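Local atomic coordinates of glycosyl hydrolase, family 38 (Enterococcus faecalis, PDB entry 5KBP), a protein that probably hydrolyses alpha-mannosidic linkages in carbohydrates as a metal-dependent alpha-mannosidase of glycoside hydrolase family 38. Residues R19-P24 with L757-Y762; R303-Q308 with G367-F372; C359-V364 with F763-A768; T565-N570 with R752-L757. All coordinates share one frame; numbering follows the deposited sequence.

In the fold
Three regions of the chain meet: the loop before helix 25-45, the helical middle domain, and the loop joining strands 745-753 and 772-783 in the C-terminal beta region. Interactions 4, 1 and 3 use successive parts of the chain from the end region of strand 745-753 through that loop: 752-757 meets 565-570, 757-762 (sharing Leu757) meets 19-24, and 763-768 meets the start of helix 362-393. Centres of interactions 1 and 3 are about 8 Å apart, those of 3 and 4 about 12 Å. Interaction 2 pairs helix 304-332 with helix 362-393; its Arg303 bridges to Asp362 of interaction 3, its Arg371 to Glu20 of interaction 1. One late loop thus joins portions far apart in sequence.

Interaction 1: residues R19-P24 with L757-Y762; sequences REWYLP and LGDWGY
Tyr22 and Leu757 mark the closest backbone approach, 7.9 Å between their CA atoms, with neither segment regular and the second folded into a type II' turn from Gly758 to Gly761. Trp760, carried on that turn, presents its indole edge to a face of Trp21 and a face of Tyr22. Its CZ2 sits over the centre of the Tyr22 ring, 3.7 Å from Tyr22 CD2, with the planes 85° apart: a T-shaped pair. The pyrrole end meets Trp21 in an offset edge-to-face pair at 67°, Trp760 CD1 lying 3.7 Å from Trp21 CH2. Trp760 NE1 is thereby held over a face of Trp21, buried and with no hydrogen-bond partner. Asp759 reaches the rim of the Trp21 indole near its plane, OD2 3.5 Å from Trp21 CH2, while Leu757 packs obliquely at the other end, CD2 3.9 Å from Trp21 NE1. Trp21 swings out to meet them because its CG is anti to the backbone N (chi1 -167°). Arg482 of the second subunit adds a cation-pi contact to Trp760, and Tyr474 of that subunit an edge-to-face one. The result is an aromatic cluster at the subunit interface, tying the loop after strand 7-13 to the C-terminal region.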
loop_
_atom_site.group_PDB
_atom_site.type_symbol
_atom_site.label_atom_id
_atom_site.label_comp_id
_atom_site.label_asym_id
_atom_site.label_seq_id
_atom_site.Cartn_x
_atom_site.Cartn_y
_atom_site.Cartn_z
ATOM N N ARG A 19 10.255 -4.220 12.180
ATOM C CA ARG A 19 8.851 -3.909 11.923
ATOM C C ARG A 19 8.277 -4.791 10.820
ATOM O O ARG A 19 7.109 -5.198 10.882
ATOM C CB ARG A 19 8.710 -2.429 11.566
ATOM C CG ARG A 19 7.294 -1.891 11.637
ATOM C CD ARG A 19 7.306 -0.371 11.673
ATOM N NE ARG A 19 5.960 0.192 11.717
ATOM C CZ ARG A 19 5.262 0.543 10.642
ATOM N NH1 ARG A 19 5.782 0.388 9.431
ATOM N NH2 ARG A 19 4.046 1.050 10.776
ATOM N N GLU A 20 9.082 -5.101 9.807
ATOM C CA GLU A 20 8.670 -5.994 8.733
ATOM C C GLU A 20 9.912 -6.661 8.165
ATOM O O GLU A 20 10.913 -5.987 7.905
ATOM C CB GLU A 20 7.910 -5.234 7.641
ATOM C CG GLU A 20 8.498 -3.874 7.309
ATOM C CD GLU A 20 7.587 -3.044 6.426
ATOM O OE1 GLU A 20 8.044 -2.006 5.903
ATOM O OE2 GLU A 20 6.412 -3.431 6.254
ATOM N N TRP A 21 9.846 -7.980 7.983
ATOM C CA TRP A 21 11.004 -8.735 7.520
ATOM C C TRP A 21 10.587 -9.972 6.730
ATOM O O TRP A 21 10.165 -9.860 5.575
ATOM C CB TRP A 21 11.884 -9.134 8.708
ATOM C CG TRP A 21 13.237 -9.649 8.315
ATOM C CD1 TRP A 21 13.816 -9.579 7.081
ATOM C CD2 TRP A 21 14.179 -10.318 9.162
ATOM N NE1 TRP A 21 15.060 -10.161 7.108
ATOM C CE2 TRP A 21 15.307 -10.621 8.374
ATOM C CE3 TRP A 21 14.179 -10.687 10.510
ATOM C CZ2 TRP A 21 16.422 -11.279 8.891
ATOM C CZ3 TRP A 21 15.286 -11.339 11.020
ATOM C CH2 TRP A 21 16.392 -11.628 10.212
ATOM N N TYR A 22 10.708 -11.154 7.340
ATOM C CA TYR A 22 10.428 -12.403 6.640
ATOM C C TYR A 22 8.943 -12.735 6.582
ATOM O O TYR A 22 8.560 -13.656 5.853
ATOM C CB TYR A 22 11.191 -13.562 7.292
ATOM C CG TYR A 22 10.983 -13.703 8.784
ATOM C CD1 TYR A 22 11.784 -13.013 9.685
ATOM C CD2 TYR A 22 9.998 -14.541 9.293
ATOM C CE1 TYR A 22 11.603 -13.143 11.049
ATOM C CE2 TYR A 22 9.810 -14.676 10.660
ATOM C CZ TYR A 22 10.616 -13.975 11.531
ATOM O OH TYR A 22 10.439 -14.102 12.889
ATOM N N LEU A 23 8.110 -12.024 7.325
ATOM C CA LEU A 23 6.667 -12.149 7.251
ATOM C C LEU A 23 6.062 -10.885 6.656
ATOM O O LEU A 23 6.700 -9.825 6.649
ATOM C CB LEU A 23 6.070 -12.395 8.643
ATOM C CG LEU A 23 6.302 -13.761 9.290
ATOM C CD1 LEU A 23 5.751 -13.777 10.707
ATOM C CD2 LEU A 23 5.659 -14.849 8.447
ATOM N N PRO A 24 4.840 -10.957 6.125
ATOM C CA PRO A 24 4.128 -9.724 5.778
ATOM C C PRO A 24 3.988 -8.836 7.005
ATOM O O PRO A 24 4.018 -9.311 8.145
ATOM C CB PRO A 24 2.768 -10.224 5.281
ATOM C CG PRO A 24 3.036 -11.612 4.799
ATOM C CD PRO A 24 4.088 -12.160 5.725
ATOM N N LEU A 757 15.576 -14.217 -0.053
ATOM C CA LEU A 757 15.935 -13.265 0.992
ATOM C C LEU A 757 17.307 -13.587 1.570
ATOM O O LEU A 757 18.198 -12.730 1.598
ATOM C CB LEU A 757 14.864 -13.268 2.087
ATOM C CG LEU A 757 14.955 -12.294 3.272
ATOM C CD1 LEU A 757 13.566 -11.999 3.804
ATOM C CD2 LEU A 757 15.836 -12.824 4.403
ATOM N N GLY A 758 17.494 -14.820 2.037
ATOM C CA GLY A 758 18.754 -15.246 2.613
ATOM C C GLY A 758 18.721 -15.359 4.124
ATOM O O GLY A 758 17.699 -15.737 4.706
ATOM N N ASP A 759 19.849 -15.050 4.764
ATOM C CA ASP A 759 19.975 -14.962 6.223
ATOM C C ASP A 759 19.670 -16.325 6.836
ATOM O O ASP A 759 20.316 -17.312 6.444
ATOM C CB ASP A 759 19.114 -13.799 6.723
ATOM C CG ASP A 759 19.510 -13.336 8.112
ATOM O OD1 ASP A 759 20.440 -12.508 8.220
ATOM O OD2 ASP A 759 18.895 -13.796 9.097
ATOM N N TRP A 760 18.720 -16.440 7.764
ATOM C CA TRP A 760 18.579 -17.624 8.603
ATOM C C TRP A 760 17.702 -18.715 8.000
ATOM O O TRP A 760 17.453 -19.722 8.671
ATOM C CB TRP A 760 18.020 -17.227 9.977
ATOM C CG TRP A 760 16.655 -16.595 9.928
ATOM C CD1 TRP A 760 16.372 -15.276 9.728
ATOM C CD2 TRP A 760 15.392 -17.255 10.094
ATOM N NE1 TRP A 760 15.013 -15.075 9.753
ATOM C CE2 TRP A 760 14.390 -16.273 9.977
ATOM C CE3 TRP A 760 15.014 -18.581 10.328
ATOM C CZ2 TRP A 760 13.033 -16.575 10.086
ATOM C CZ3 TRP A 760 13.666 -18.878 10.434
ATOM C CH2 TRP A 760 12.693 -17.880 10.312
ATOM N N GLY A 761 17.236 -18.559 6.770
ATOM C CA GLY A 761 16.390 -19.583 6.193
ATOM C C GLY A 761 16.226 -19.391 4.704
ATOM O O GLY A 761 16.929 -18.597 4.077
ATOM N N TYR A 762 15.282 -20.145 4.142
ATOM C CA TYR A 762 14.929 -20.037 2.733
ATOM C C TYR A 762 13.620 -19.269 2.609
ATOM O O TYR A 762 12.572 -19.739 3.064
ATOM C CB TYR A 762 14.803 -21.412 2.079
ATOM C CG TYR A 762 14.182 -21.360 0.701
ATOM C CD1 TYR A 762 14.801 -20.671 -0.333
ATOM C CD2 TYR A 762 12.977 -21.997 0.436
ATOM C CE1 TYR A 762 14.237 -20.617 -1.596
ATOM C CE2 TYR A 762 12.406 -21.949 -0.825
ATOM C CZ TYR A 762 13.039 -21.257 -1.836
ATOM O OH TYR A 762 12.476 -21.206 -3.091
#

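Interaction 2: residues R303-Q308 with G367-F372; sequences RVYLKQ and GMMTRF
Met369 reaches Leu306 and Tyr305 by folding its chain twice, at chi2 (-76°) and again at chi3 (99°), which curls its CE methyl back toward the facing helix. Tyr305 holds its CG between the backbone N and the carbonyl carbon and brings the ring edge to meet it. Met369 CE lies near the ring plane, 3.8 Å from Tyr305 CD2, and the sulfur SD is 5.2 Å from the ring centroid, also at the edge, a Met-aromatic contact. The ring is steadied at its far end by Arg303, whose NH1 donates to Tyr305 OH at 2.8 Å with the oxygen in the guanidinium plane.

Leu306 meets the same methyl from its own helix. Its CD2 touches Met369 CE at 3.6 Å and Met368 CE at 4.0 Å, the Leu306 and Met368 side chains crossing at about a right angle. It also faces Phe372, whose CE2 is 4.2 Å from Leu306 CD2. The tip of that ring also approaches the backbone, CZ being 3.7 Å from Leu306 O. No hydrogen bond crosses the contact, so apolar side chains carry it: methyls and the rings of Tyr305 and Phe372.

Helices 304-332 and 362-393, both of the alpha-mannosidase middle domain, run almost parallel here, 16° apart, with segment axes 10.9 Å from each other. His365, one turn earlier on the second helix, packs on both Tyr305 and Leu306, and Val313 lies against Phe372. From the sheet side, Tyr774 of strand 772-783 touches Tyr305, while Thr370 turns to its counterpart, Thr370 of the second subunit.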
loop_
_atom_site.group_PDB
_atom_site.type_symbol
_atom_site.label_atom_id
_atom_site.label_comp_id
_atom_site.label_asym_id
_atom_site.label_seq_id
_atom_site.Cartn_x
_atom_site.Cartn_y
_atom_site.Cartn_z
ATOM N N ARG A 303 17.016 -4.470 -4.868
ATOM C CA ARG A 303 15.770 -3.779 -5.199
ATOM C C ARG A 303 16.008 -2.275 -5.370
ATOM O O ARG A 303 15.601 -1.448 -4.556
ATOM C CB ARG A 303 14.703 -4.046 -4.133
ATOM C CG ARG A 303 14.371 -5.516 -3.923
ATOM C CD ARG A 303 13.338 -5.681 -2.821
ATOM N NE ARG A 303 13.020 -7.079 -2.546
ATOM C CZ ARG A 303 11.950 -7.713 -3.016
ATOM N NH1 ARG A 303 11.083 -7.077 -3.794
ATOM N NH2 ARG A 303 11.743 -8.986 -2.704
ATOM N N VAL A 304 16.685 -1.950 -6.475
ATOM C CA VAL A 304 17.139 -0.580 -6.704
ATOM C C VAL A 304 15.963 0.387 -6.804
ATOM O O VAL A 304 16.105 1.580 -6.509
ATOM C CB VAL A 304 18.031 -0.526 -7.962
ATOM C CG1 VAL A 304 17.243 -0.936 -9.198
ATOM C CG2 VAL A 304 18.647 0.858 -8.133
ATOM N N TYR A 305 14.787 -0.106 -7.204
ATOM C CA TYR A 305 13.625 0.770 -7.318
ATOM C C TYR A 305 13.229 1.357 -5.969
ATOM O O TYR A 305 12.700 2.473 -5.911
ATOM C CB TYR A 305 12.451 0.015 -7.943
ATOM C CG TYR A 305 12.001 -1.205 -7.170
ATOM C CD1 TYR A 305 12.559 -2.453 -7.417
ATOM C CD2 TYR A 305 11.005 -1.114 -6.204
ATOM C CE1 TYR A 305 12.146 -3.573 -6.719
ATOM C CE2 TYR A 305 10.587 -2.229 -5.500
ATOM C CZ TYR A 305 11.161 -3.455 -5.763
ATOM O OH TYR A 305 10.748 -4.567 -5.066
ATOM N N LEU A 306 13.472 0.625 -4.880
ATOM C CA LEU A 306 13.253 1.182 -3.550
ATOM C C LEU A 306 14.185 2.361 -3.296
ATOM O O LEU A 306 13.763 3.406 -2.787
ATOM C CB LEU A 306 13.459 0.102 -2.486
ATOM C CG LEU A 306 12.507 -1.092 -2.467
ATOM C CD1 LEU A 306 12.977 -2.116 -1.450
ATOM C CD2 LEU A 306 11.088 -0.648 -2.159
ATOM N N LYS A 307 15.465 2.204 -3.644
ATOM C CA LYS A 307 16.431 3.276 -3.429
ATOM C C LYS A 307 16.133 4.474 -4.321
ATOM O O LYS A 307 16.336 5.624 -3.913
ATOM C CB LYS A 307 17.852 2.767 -3.678
ATOM C CG LYS A 307 18.483 2.018 -2.509
ATOM C CD LYS A 307 17.909 0.625 -2.335
ATOM C CE LYS A 307 18.698 -0.155 -1.300
ATOM N NZ LYS A 307 18.119 -1.506 -1.070
ATOM N N GLN A 308 15.656 4.227 -5.543
ATOM C CA GLN A 308 15.308 5.325 -6.437
ATOM C C GLN A 308 14.118 6.111 -5.902
ATOM O O GLN A 308 14.126 7.347 -5.903
ATOM C CB GLN A 308 15.019 4.790 -7.838
ATOM C CG GLN A 308 16.246 4.258 -8.558
ATOM C CD GLN A 308 15.933 3.736 -9.947
ATOM O OE1 GLN A 308 14.888 3.125 -10.173
ATOM N NE2 GLN A 308 16.837 3.979 -10.886
ATOM N N GLY A 367 4.338 -3.200 -0.080
ATOM C CA GLY A 367 3.754 -2.261 0.861
ATOM C C GLY A 367 4.584 -1.008 1.039
ATOM O O GLY A 367 4.046 0.056 1.356
ATOM N N MET A 368 5.903 -1.113 0.849
ATOM C CA MET A 368 6.755 0.071 0.892
ATOM C C MET A 368 6.465 1.003 -0.276
ATOM O O MET A 368 6.547 2.228 -0.126
ATOM C CB MET A 368 8.231 -0.331 0.882
ATOM C CG MET A 368 8.694 -1.078 2.117
ATOM S SD MET A 368 10.447 -1.485 2.021
ATOM C CE MET A 368 11.157 0.148 1.810
ATOM N N MET A 369 6.143 0.445 -1.446
ATOM C CA MET A 369 5.807 1.276 -2.596
ATOM C C MET A 369 4.574 2.125 -2.322
ATOM O O MET A 369 4.502 3.284 -2.748
ATOM C CB MET A 369 5.592 0.402 -3.831
ATOM C CG MET A 369 6.864 -0.170 -4.441
ATOM S SD MET A 369 7.816 1.038 -5.385
ATOM C CE MET A 369 9.058 1.508 -4.196
ATOM N N THR A 370 3.593 1.568 -1.608
ATOM C CA THR A 370 2.415 2.346 -1.238
ATOM C C THR A 370 2.792 3.505 -0.324
ATOM O O THR A 370 2.302 4.628 -0.498
ATOM C CB THR A 370 1.376 1.446 -0.567
ATOM O OG1 THR A 370 0.885 0.487 -1.511
ATOM C CG2 THR A 370 0.209 2.271 -0.037
ATOM N N ARG A 371 3.670 3.254 0.649
ATOM C CA ARG A 371 4.142 4.328 1.517
ATOM C C ARG A 371 4.899 5.383 0.723
ATOM O O ARG A 371 4.741 6.585 0.964
ATOM C CB ARG A 371 5.028 3.762 2.625
ATOM C CG ARG A 371 4.374 2.689 3.484
ATOM C CD ARG A 371 5.172 2.479 4.761
ATOM N NE ARG A 371 4.685 1.352 5.551
ATOM C CZ ARG A 371 5.261 0.154 5.576
ATOM N NH1 ARG A 371 4.753 -0.813 6.328
ATOM N NH2 ARG A 371 6.346 -0.077 4.849
ATOM N N PHE A 372 5.733 4.950 -0.226
ATOM C CA PHE A 372 6.461 5.894 -1.069
ATOM C C PHE A 372 5.503 6.752 -1.887
ATOM O O PHE A 372 5.666 7.974 -1.972
ATOM C CB PHE A 372 7.426 5.140 -1.985
ATOM C CG PHE A 372 8.756 4.840 -1.352
ATOM C CD1 PHE A 372 9.448 5.824 -0.669
ATOM C CD2 PHE A 372 9.313 3.574 -1.439
ATOM C CE1 PHE A 372 10.670 5.551 -0.087
ATOM C CE2 PHE A 372 10.534 3.297 -0.860
ATOM C CZ PHE A 372 11.214 4.286 -0.183
#

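Interaction 3: residues C359-V364 with F763-A768; sequences CSVDEV and FATPEA
Asp362, the first residue of helix 362-393, sends its side chain to Thr765 and the short 3-10 segment that starts at Pro766. At CB it already meets Glu767, whose OE2 is 3.4 Å away. Next along, CG lies anti to the carbonyl carbon, beside the backbone N (chi1 -66°), which turns the carboxylate to the loop. This CG is 3.5 Å from Glu767 CB, the two side chains crossing at a slant with their carboxylate planes 13° apart. OD1 rests against Thr765, 3.4 Å from its CA, and takes its salt bridge from Arg303. OD2 accepts from the backbone, Glu767 N lying 3.1 Å from it, in a nearly straight bond (166°) that arrives from above the carboxylate plane. The ring of Pro766 crowds the same oxygen, its CD 3.1 Å from OD2.

The helix start is tied to this loop by a water as well: Asp362 N donates to it at 2.7 Å, and it donates in turn to Ala764 O at 3.0 Å. Beside this, Thr765 CG2 packs on the Ser360 carbonyl and Val361 CG1 leans on Phe763 CB.

Asp362 OD2 and Glu767 OE2 are 4.1 Å apart, but each carboxylate has its own cationic partner, Arg303 for Asp362 and Arg366 for Glu767. These would be expected to offset the two charges where middle-domain helix 362-393 begins against the loop before strand 772-783.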
loop_
_atom_site.group_PDB
_atom_site.type_symbol
_atom_site.label_atom_id
_atom_site.label_comp_id
_atom_site.label_asym_id
_atom_site.label_seq_id
_atom_site.Cartn_x
_atom_site.Cartn_y
_atom_site.Cartn_z
ATOM N N CYS A 359 15.786 -6.361 1.987
ATOM C CA CYS A 359 16.045 -7.725 2.434
ATOM C C CYS A 359 14.849 -8.305 3.184
ATOM O O CYS A 359 14.998 -8.952 4.222
ATOM C CB CYS A 359 17.299 -7.776 3.300
ATOM S SG CYS A 359 17.260 -6.684 4.737
ATOM N N SER A 360 13.650 -8.077 2.663
ATOM C CA SER A 360 12.417 -8.635 3.199
ATOM C C SER A 360 11.741 -9.472 2.113
ATOM O O SER A 360 12.274 -9.648 1.013
ATOM C CB SER A 360 11.502 -7.522 3.715
ATOM O OG SER A 360 12.090 -6.845 4.811
ATOM N N VAL A 361 10.554 -9.988 2.425
ATOM C CA VAL A 361 9.795 -10.777 1.462
ATOM C C VAL A 361 9.000 -9.837 0.563
ATOM O O VAL A 361 8.877 -8.641 0.855
ATOM C CB VAL A 361 8.881 -11.795 2.166
ATOM C CG1 VAL A 361 9.715 -12.909 2.784
ATOM C CG2 VAL A 361 8.046 -11.108 3.230
ATOM N N ASP A 362 8.454 -10.376 -0.532
ATOM C CA ASP A 362 7.853 -9.534 -1.566
ATOM C C ASP A 362 6.705 -8.693 -1.023
ATOM O O ASP A 362 6.537 -7.533 -1.417
ATOM C CB ASP A 362 7.364 -10.395 -2.730
ATOM C CG ASP A 362 8.496 -11.080 -3.463
ATOM O OD1 ASP A 362 9.670 -10.771 -3.176
ATOM O OD2 ASP A 362 8.206 -11.919 -4.339
ATOM N N GLU A 363 5.895 -9.262 -0.125
ATOM C CA GLU A 363 4.738 -8.533 0.385
ATOM C C GLU A 363 5.154 -7.273 1.128
ATOM O O GLU A 363 4.446 -6.260 1.077
ATOM C CB GLU A 363 3.904 -9.432 1.300
ATOM C CG GLU A 363 3.306 -10.655 0.621
ATOM C CD GLU A 363 4.301 -11.790 0.471
ATOM O OE1 GLU A 363 4.293 -12.453 -0.587
ATOM O OE2 GLU A 363 5.094 -12.014 1.410
ATOM N N VAL A 364 6.297 -7.314 1.814
ATOM C CA VAL A 364 6.765 -6.150 2.561
ATOM C C VAL A 364 7.089 -5.004 1.612
ATOM O O VAL A 364 6.694 -3.853 1.839
ATOM C CB VAL A 364 7.982 -6.523 3.427
ATOM C CG1 VAL A 364 8.664 -5.270 3.949
ATOM C CG2 VAL A 364 7.566 -7.432 4.576
ATOM N N PHE A 763 13.685 -18.092 1.991
ATOM C CA PHE A 763 12.510 -17.269 1.717
ATOM C C PHE A 763 12.601 -16.822 0.262
ATOM O O PHE A 763 13.368 -15.912 -0.065
ATOM C CB PHE A 763 12.432 -16.074 2.663
ATOM C CG PHE A 763 12.457 -16.446 4.118
ATOM C CD1 PHE A 763 13.660 -16.546 4.799
ATOM C CD2 PHE A 763 11.280 -16.689 4.806
ATOM C CE1 PHE A 763 13.688 -16.885 6.138
ATOM C CE2 PHE A 763 11.302 -17.028 6.144
ATOM C CZ PHE A 763 12.507 -17.127 6.810
ATOM N N ALA A 764 11.830 -17.470 -0.606
ATOM C CA ALA A 764 11.828 -17.115 -2.018
ATOM C C ALA A 764 11.269 -15.711 -2.207
ATOM O O ALA A 764 10.198 -15.380 -1.688
ATOM C CB ALA A 764 11.009 -18.127 -2.819
ATOM N N THR A 765 12.006 -14.882 -2.943
ATOM C CA THR A 765 11.617 -13.503 -3.238
ATOM C C THR A 765 11.765 -13.281 -4.738
ATOM O O THR A 765 12.745 -12.678 -5.197
ATOM C CB THR A 765 12.454 -12.503 -2.439
ATOM O OG1 THR A 765 13.849 -12.778 -2.630
ATOM C CG2 THR A 765 12.125 -12.597 -0.955
ATOM N N PRO A 766 10.809 -13.767 -5.537
ATOM C CA PRO A 766 10.928 -13.604 -6.995
ATOM C C PRO A 766 10.858 -12.159 -7.454
ATOM O O PRO A 766 11.455 -11.821 -8.484
ATOM C CB PRO A 766 9.752 -14.429 -7.538
ATOM C CG PRO A 766 8.785 -14.510 -6.399
ATOM C CD PRO A 766 9.634 -14.574 -5.166
ATOM N N GLU A 767 10.151 -11.291 -6.728
ATOM C CA GLU A 767 10.105 -9.883 -7.107
ATOM C C GLU A 767 11.398 -9.146 -6.781
ATOM O O GLU A 767 11.547 -7.986 -7.179
ATOM C CB GLU A 767 8.917 -9.194 -6.434
ATOM C CG GLU A 767 7.574 -9.636 -6.992
ATOM C CD GLU A 767 6.404 -8.966 -6.303
ATOM O OE1 GLU A 767 5.266 -9.107 -6.796
ATOM O OE2 GLU A 767 6.621 -8.302 -5.269
ATOM N N ALA A 768 12.326 -9.787 -6.066
ATOM C CA ALA A 768 13.670 -9.247 -5.913
ATOM C C ALA A 768 14.490 -9.365 -7.189
ATOM O O ALA A 768 15.595 -8.813 -7.251
ATOM C CB ALA A 768 14.395 -9.952 -4.765
HETATM O O HOH W 1 8.389 -13.017 -1.051
#

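Interaction 4: residues T565-N570 with R752-L757; sequences TGDIGN and RCVGEL
Asp567 follows strand 555-566 and Arg752 lies on strand 745-753; both strands pair with strand 672-679 in the antiparallel sheet of the GH38 C-terminal region. As the chain leaves the first strand, Asp567 forms an Asx turn, with Gly569 N donating to its OD1 at 3.1 Å.

The ionic part is a single salt bridge across the two segments. Arg752 NH2 reaches Asp567 OD2 at 2.8 Å, OD2 accepting through its syn lone pair and tilted slightly from the guanidinium plane. A bend at chi3 (71°) in an otherwise extended arginine chain turns the guanidinium to meet it. Glu756 OE2 takes its salt bridge from outside, from Arg633.

Among the hydrogen bonds, Arg752 grips one carbonyl end-on with two nitrogens. NH2 approaches Asn570 O at 2.9 Å nearly along the C=O axis (162°), and NH1 at 3.1 Å in the carbonyl plane. Ser301 OG and the Asn298 carbonyl occupy further N-H groups, so the buried guanidinium is fixed by partners around its rim. Asp567 OD1 also takes a bond from Phe575 N. The Asn570 amide has partners of its own, its OD1 accepting from Tyr572 N and Ile573 N.

Van der Waals contacts fill the rest. Val754 packs against both acceptor residues, CG1 3.2 Å from Asp567 OD2 and CG2 3.5 Å from Asn570 C. Between the loops, Asn570 CB rests 3.3 Å from Leu757 O.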
loop_
_atom_site.group_PDB
_atom_site.type_symbol
_atom_site.label_atom_id
_atom_site.label_comp_id
_atom_site.label_asym_id
_atom_site.label_seq_id
_atom_site.Cartn_x
_atom_site.Cartn_y
_atom_site.Cartn_z
ATOM N N THR A 565 27.313 -9.586 -14.797
ATOM C CA THR A 565 27.778 -10.866 -14.287
ATOM C C THR A 565 26.625 -11.567 -13.586
ATOM O O THR A 565 25.605 -10.957 -13.262
ATOM C CB THR A 565 28.954 -10.708 -13.308
ATOM O OG1 THR A 565 28.490 -10.105 -12.095
ATOM C CG2 THR A 565 30.048 -9.839 -13.911
ATOM N N GLY A 566 26.803 -12.864 -13.353
ATOM C CA GLY A 566 25.824 -13.610 -12.595
ATOM C C GLY A 566 25.870 -13.275 -11.117
ATOM O O GLY A 566 26.846 -12.737 -10.594
ATOM N N ASP A 567 24.778 -13.599 -10.430
ATOM C CA ASP A 567 24.697 -13.385 -8.988
ATOM C C ASP A 567 23.814 -14.477 -8.405
ATOM O O ASP A 567 22.604 -14.498 -8.653
ATOM C CB ASP A 567 24.152 -11.998 -8.660
ATOM C CG ASP A 567 24.074 -11.740 -7.167
ATOM O OD1 ASP A 567 24.710 -12.488 -6.395
ATOM O OD2 ASP A 567 23.387 -10.779 -6.762
ATOM N N ILE A 568 24.419 -15.380 -7.636
ATOM C CA ILE A 568 23.688 -16.476 -7.014
ATOM C C ILE A 568 23.700 -16.286 -5.504
ATOM O O ILE A 568 23.738 -17.259 -4.740
ATOM C CB ILE A 568 24.276 -17.840 -7.416
ATOM C CG1 ILE A 568 25.771 -17.898 -7.098
ATOM C CG2 ILE A 568 24.032 -18.106 -8.896
ATOM C CD1 ILE A 568 26.404 -19.237 -7.401
ATOM N N GLY A 569 23.668 -15.031 -5.062
ATOM C CA GLY A 569 23.620 -14.733 -3.646
ATOM C C GLY A 569 22.207 -14.550 -3.133
ATOM O O GLY A 569 21.341 -15.404 -3.351
ATOM N N ASN A 570 21.961 -13.437 -2.449
ATOM C CA ASN A 570 20.646 -13.137 -1.898
ATOM C C ASN A 570 20.487 -11.621 -1.829
ATOM O O ASN A 570 21.315 -10.868 -2.350
ATOM C CB ASN A 570 20.471 -13.811 -0.531
ATOM C CG ASN A 570 21.644 -13.560 0.398
ATOM O OD1 ASN A 570 22.154 -12.443 0.489
ATOM N ND2 ASN A 570 22.085 -14.605 1.088
ATOM N N ARG A 752 20.694 -5.168 -9.333
ATOM C CA ARG A 752 21.141 -6.486 -8.895
ATOM C C ARG A 752 19.915 -7.334 -8.602
ATOM O O ARG A 752 19.046 -6.921 -7.827
ATOM C CB ARG A 752 22.043 -6.391 -7.661
ATOM C CG ARG A 752 22.726 -7.698 -7.296
ATOM C CD ARG A 752 23.734 -7.513 -6.173
ATOM N NE ARG A 752 23.088 -7.259 -4.889
ATOM C CZ ARG A 752 22.729 -8.212 -4.037
ATOM N NH1 ARG A 752 22.146 -7.898 -2.888
ATOM N NH2 ARG A 752 22.951 -9.484 -4.336
ATOM N N CYS A 753 19.849 -8.514 -9.213
ATOM C CA CYS A 753 18.651 -9.342 -9.206
ATOM C C CYS A 753 18.956 -10.685 -8.556
ATOM O O CYS A 753 19.852 -11.407 -9.006
ATOM C CB CYS A 753 18.132 -9.539 -10.631
ATOM S SG CYS A 753 18.105 -8.016 -11.617
ATOM N N VAL A 754 18.206 -11.019 -7.505
ATOM C CA VAL A 754 18.342 -12.283 -6.795
ATOM C C VAL A 754 16.951 -12.864 -6.573
ATOM O O VAL A 754 15.935 -12.222 -6.841
ATOM C CB VAL A 754 19.088 -12.126 -5.456
ATOM C CG1 VAL A 754 20.560 -11.835 -5.707
ATOM C CG2 VAL A 754 18.454 -11.017 -4.630
ATOM N N GLY A 755 16.913 -14.095 -6.069
ATOM C CA GLY A 755 15.650 -14.799 -5.940
ATOM C C GLY A 755 15.244 -15.191 -4.533
ATOM O O GLY A 755 14.143 -15.712 -4.331
ATOM N N GLU A 756 16.111 -14.951 -3.550
ATOM C CA GLU A 756 15.830 -15.343 -2.176
ATOM C C GLU A 756 16.223 -14.226 -1.223
ATOM O O GLU A 756 17.084 -13.396 -1.529
ATOM C CB GLU A 756 16.571 -16.628 -1.784
ATOM C CG GLU A 756 18.085 -16.501 -1.822
ATOM C CD GLU A 756 18.782 -17.614 -1.068
ATOM O OE1 GLU A 756 18.092 -18.368 -0.350
ATOM O OE2 GLU A 756 20.019 -17.732 -1.190
ATOM N N LEU A 757 15.576 -14.217 -0.053
ATOM C CA LEU A 757 15.935 -13.265 0.992
ATOM C C LEU A 757 17.307 -13.587 1.570
ATOM O O LEU A 757 18.198 -12.730 1.598
ATOM C CB LEU A 757 14.864 -13.268 2.087
ATOM C CG LEU A 757 14.955 -12.294 3.272
ATOM C CD1 LEU A 757 13.566 -11.999 3.804
ATOM C CD2 LEU A 757 15.836 -12.824 4.403
#